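Local coordinates for CELL division control protein 6 (PDB 1FNN), which binds ADP and magnesium through an AAA+ ATPase core joined to a winged-helix domain, and is probably involved in regulating DNA replication, at residues A[75-80]-A[127-132]. Numbering follows the deposited sequence.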
loop_
_atom_site.group_PDB
_atom_site.type_symbol
_atom_site.label_atom_id
_atom_site.label_comp_id
_atom_site.label_asym_id
_atom_site.label_seq_id
_atom_site.Cartn_x
_atom_site.Cartn_y
_atom_site.Cartn_z
ATOM N N ARG A 75 -7.823 26.930 -3.241
ATOM C CA ARG A 75 -8.107 26.271 -1.950
ATOM C C ARG A 75 -8.123 24.744 -2.133
ATOM O O ARG A 75 -8.809 24.284 -3.055
ATOM C CB ARG A 75 -9.531 26.651 -1.495
ATOM C CG ARG A 75 -9.739 28.171 -1.585
ATOM C CD ARG A 75 -9.134 28.872 -0.392
ATOM N NE ARG A 75 -9.769 30.201 -0.285
ATOM C CZ ARG A 75 -10.678 30.628 0.587
ATOM N NH1 ARG A 75 -11.163 29.856 1.536
ATOM N NH2 ARG A 75 -11.079 31.886 0.453
ATOM N N PHE A 76 -7.400 23.997 -1.319
ATOM C CA PHE A 76 -7.351 22.545 -1.461
ATOM C C PHE A 76 -8.501 21.927 -0.666
ATOM O O PHE A 76 -8.568 22.190 0.536
ATOM C CB PHE A 76 -6.047 22.070 -0.820
ATOM C CG PHE A 76 -5.780 20.592 -0.840
ATOM C CD1 PHE A 76 -5.906 19.842 -1.991
ATOM C CD2 PHE A 76 -5.382 19.955 0.317
ATOM C CE1 PHE A 76 -5.641 18.473 -1.980
ATOM C CE2 PHE A 76 -5.118 18.599 0.338
ATOM C CZ PHE A 76 -5.245 17.843 -0.815
ATOM N N VAL A 77 -9.469 21.353 -1.330
ATOM C CA VAL A 77 -10.671 20.813 -0.729
ATOM C C VAL A 77 -10.652 19.281 -0.861
ATOM O O VAL A 77 -10.858 18.715 -1.939
ATOM C CB VAL A 77 -11.929 21.442 -1.361
ATOM C CG1 VAL A 77 -13.157 20.778 -0.732
ATOM C CG2 VAL A 77 -11.999 22.969 -1.075
ATOM N N TYR A 78 -10.160 18.653 0.194
ATOM C CA TYR A 78 -9.943 17.192 0.136
ATOM C C TYR A 78 -11.188 16.459 0.599
ATOM O O TYR A 78 -11.640 16.602 1.746
ATOM C CB TYR A 78 -8.698 16.877 0.956
ATOM C CG TYR A 78 -8.471 15.365 1.013
ATOM C CD1 TYR A 78 -7.765 14.718 0.007
ATOM C CD2 TYR A 78 -8.990 14.636 2.079
ATOM C CE1 TYR A 78 -7.564 13.355 0.059
ATOM C CE2 TYR A 78 -8.796 13.261 2.144
ATOM C CZ TYR A 78 -8.080 12.637 1.124
ATOM O OH TYR A 78 -7.885 11.296 1.175
ATOM N N ILE A 79 -11.737 15.596 -0.266
ATOM C CA ILE A 79 -12.950 14.862 0.066
ATOM C C ILE A 79 -12.631 13.362 0.144
ATOM O O ILE A 79 -12.337 12.762 -0.889
ATOM C CB ILE A 79 -14.108 15.040 -0.897
ATOM C CG1 ILE A 79 -14.572 16.481 -1.122
ATOM C CG2 ILE A 79 -15.355 14.242 -0.419
ATOM C CD1 ILE A 79 -14.887 17.205 0.193
ATOM N N ASN A 80 -12.700 12.800 1.350
ATOM C CA ASN A 80 -12.431 11.338 1.436
ATOM C C ASN A 80 -13.731 10.618 1.140
ATOM O O ASN A 80 -14.625 10.568 2.004
ATOM C CB ASN A 80 -11.896 11.018 2.826
ATOM C CG ASN A 80 -11.748 9.541 3.125
ATOM O OD1 ASN A 80 -12.139 8.683 2.332
ATOM N ND2 ASN A 80 -11.171 9.270 4.290
ATOM N N MET A 127 -10.881 26.449 -6.446
ATOM C CA MET A 127 -10.908 25.220 -5.691
ATOM C C MET A 127 -10.154 24.089 -6.417
ATOM O O MET A 127 -10.466 23.767 -7.561
ATOM C CB MET A 127 -12.388 24.816 -5.511
ATOM C CG MET A 127 -12.554 23.509 -4.791
ATOM S SD MET A 127 -14.162 23.048 -4.224
ATOM C CE MET A 127 -15.158 23.061 -5.716
ATOM N N PHE A 128 -9.176 23.522 -5.733
ATOM C CA PHE A 128 -8.568 22.253 -6.174
ATOM C C PHE A 128 -9.304 21.159 -5.380
ATOM O O PHE A 128 -9.033 20.953 -4.196
ATOM C CB PHE A 128 -7.084 22.274 -5.876
ATOM C CG PHE A 128 -6.275 21.023 -5.990
ATOM C CD1 PHE A 128 -5.112 20.907 -5.252
ATOM C CD2 PHE A 128 -6.635 19.965 -6.809
ATOM C CE1 PHE A 128 -4.322 19.762 -5.324
ATOM C CE2 PHE A 128 -5.856 18.821 -6.886
ATOM C CZ PHE A 128 -4.697 18.719 -6.140
ATOM N N LEU A 129 -10.232 20.500 -6.035
ATOM C CA LEU A 129 -11.094 19.517 -5.415
ATOM C C LEU A 129 -10.608 18.095 -5.669
ATOM O O LEU A 129 -10.247 17.701 -6.785
ATOM C CB LEU A 129 -12.512 19.729 -5.952
ATOM C CG LEU A 129 -13.604 18.764 -5.484
ATOM C CD1 LEU A 129 -13.848 18.871 -3.968
ATOM C CD2 LEU A 129 -14.899 19.008 -6.266
ATOM N N VAL A 130 -10.347 17.381 -4.571
ATOM C CA VAL A 130 -9.900 16.003 -4.697
ATOM C C VAL A 130 -11.054 15.116 -4.217
ATOM O O VAL A 130 -11.485 15.234 -3.059
ATOM C CB VAL A 130 -8.638 15.734 -3.838
ATOM C CG1 VAL A 130 -8.300 14.250 -3.917
ATOM C CG2 VAL A 130 -7.454 16.590 -4.325
ATOM N N LEU A 131 -11.491 14.201 -5.077
ATOM C CA LEU A 131 -12.429 13.178 -4.580
ATOM C C LEU A 131 -11.691 11.863 -4.419
ATOM O O LEU A 131 -11.576 11.102 -5.397
ATOM C CB LEU A 131 -13.597 13.063 -5.575
ATOM C CG LEU A 131 -14.331 14.379 -5.852
ATOM C CD1 LEU A 131 -15.430 14.172 -6.902
ATOM C CD2 LEU A 131 -14.935 14.980 -4.578
ATOM N N ASP A 132 -11.118 11.635 -3.236
ATOM C CA ASP A 132 -10.315 10.458 -2.971
ATOM C C ASP A 132 -11.220 9.244 -2.755
ATOM O O ASP A 132 -12.395 9.394 -2.418
ATOM C CB ASP A 132 -9.427 10.631 -1.720
ATOM C CG ASP A 132 -8.135 9.860 -1.835
ATOM O OD1 ASP A 132 -8.042 8.936 -2.692
ATOM O OD2 ASP A 132 -7.185 10.152 -1.079
#
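A chi1 of 176° turns CG of Tyr78 directly away from its own amide nitrogen and carries the ring forward along the sheet, past Val130 and on to Asp132. There the Tyr78 OH donates to Asp132 OD2 over 2.6 Å. The carboxylate oxygen lies near the plane of the phenol ring at its edge and is met on its anti side, 22° out of the carboxylate plane, while ring and carboxylate planes stand almost perpendicular. The same first torsion in Phe76 and Phe128 lays their rings side by side at an oblique 42°, with Phe76 CD1 3.5 Å from Phe128 CD1; Phe76 CE1 also meets Val130 CG2 obliquely, 3.5 Å away. Strands 75-80 and 127-132 pair in parallel through five backbone hydrogen bonds, among them a nearly straight one from Val130 N to Val77 O (3.0 Å). They form the edge and its neighbour in the 2-3-4-1-5 sheet of an AAA+ P-loop ATPase, and Asp132, at the C-terminal end of its strand, occupies the position expected of a Walker B acidic residue. Its OD2 is gripped a second time by Thr58 OG1 of the P-loop, close to the bound magnesium ion. A phenylalanine in place of Tyr78 would probably leave OD2 with one mate fewer and the carboxylate less firmly oriented beside the nucleotide site. On the other face, apolar contacts join the strands: Val77 CG2 rests on Met127 CG at 3.8 Å, and Leu129 CD1 bridges Val77 CG1 and Ile79 CG1, with helix 87-97 packing on Val77 and Ile79.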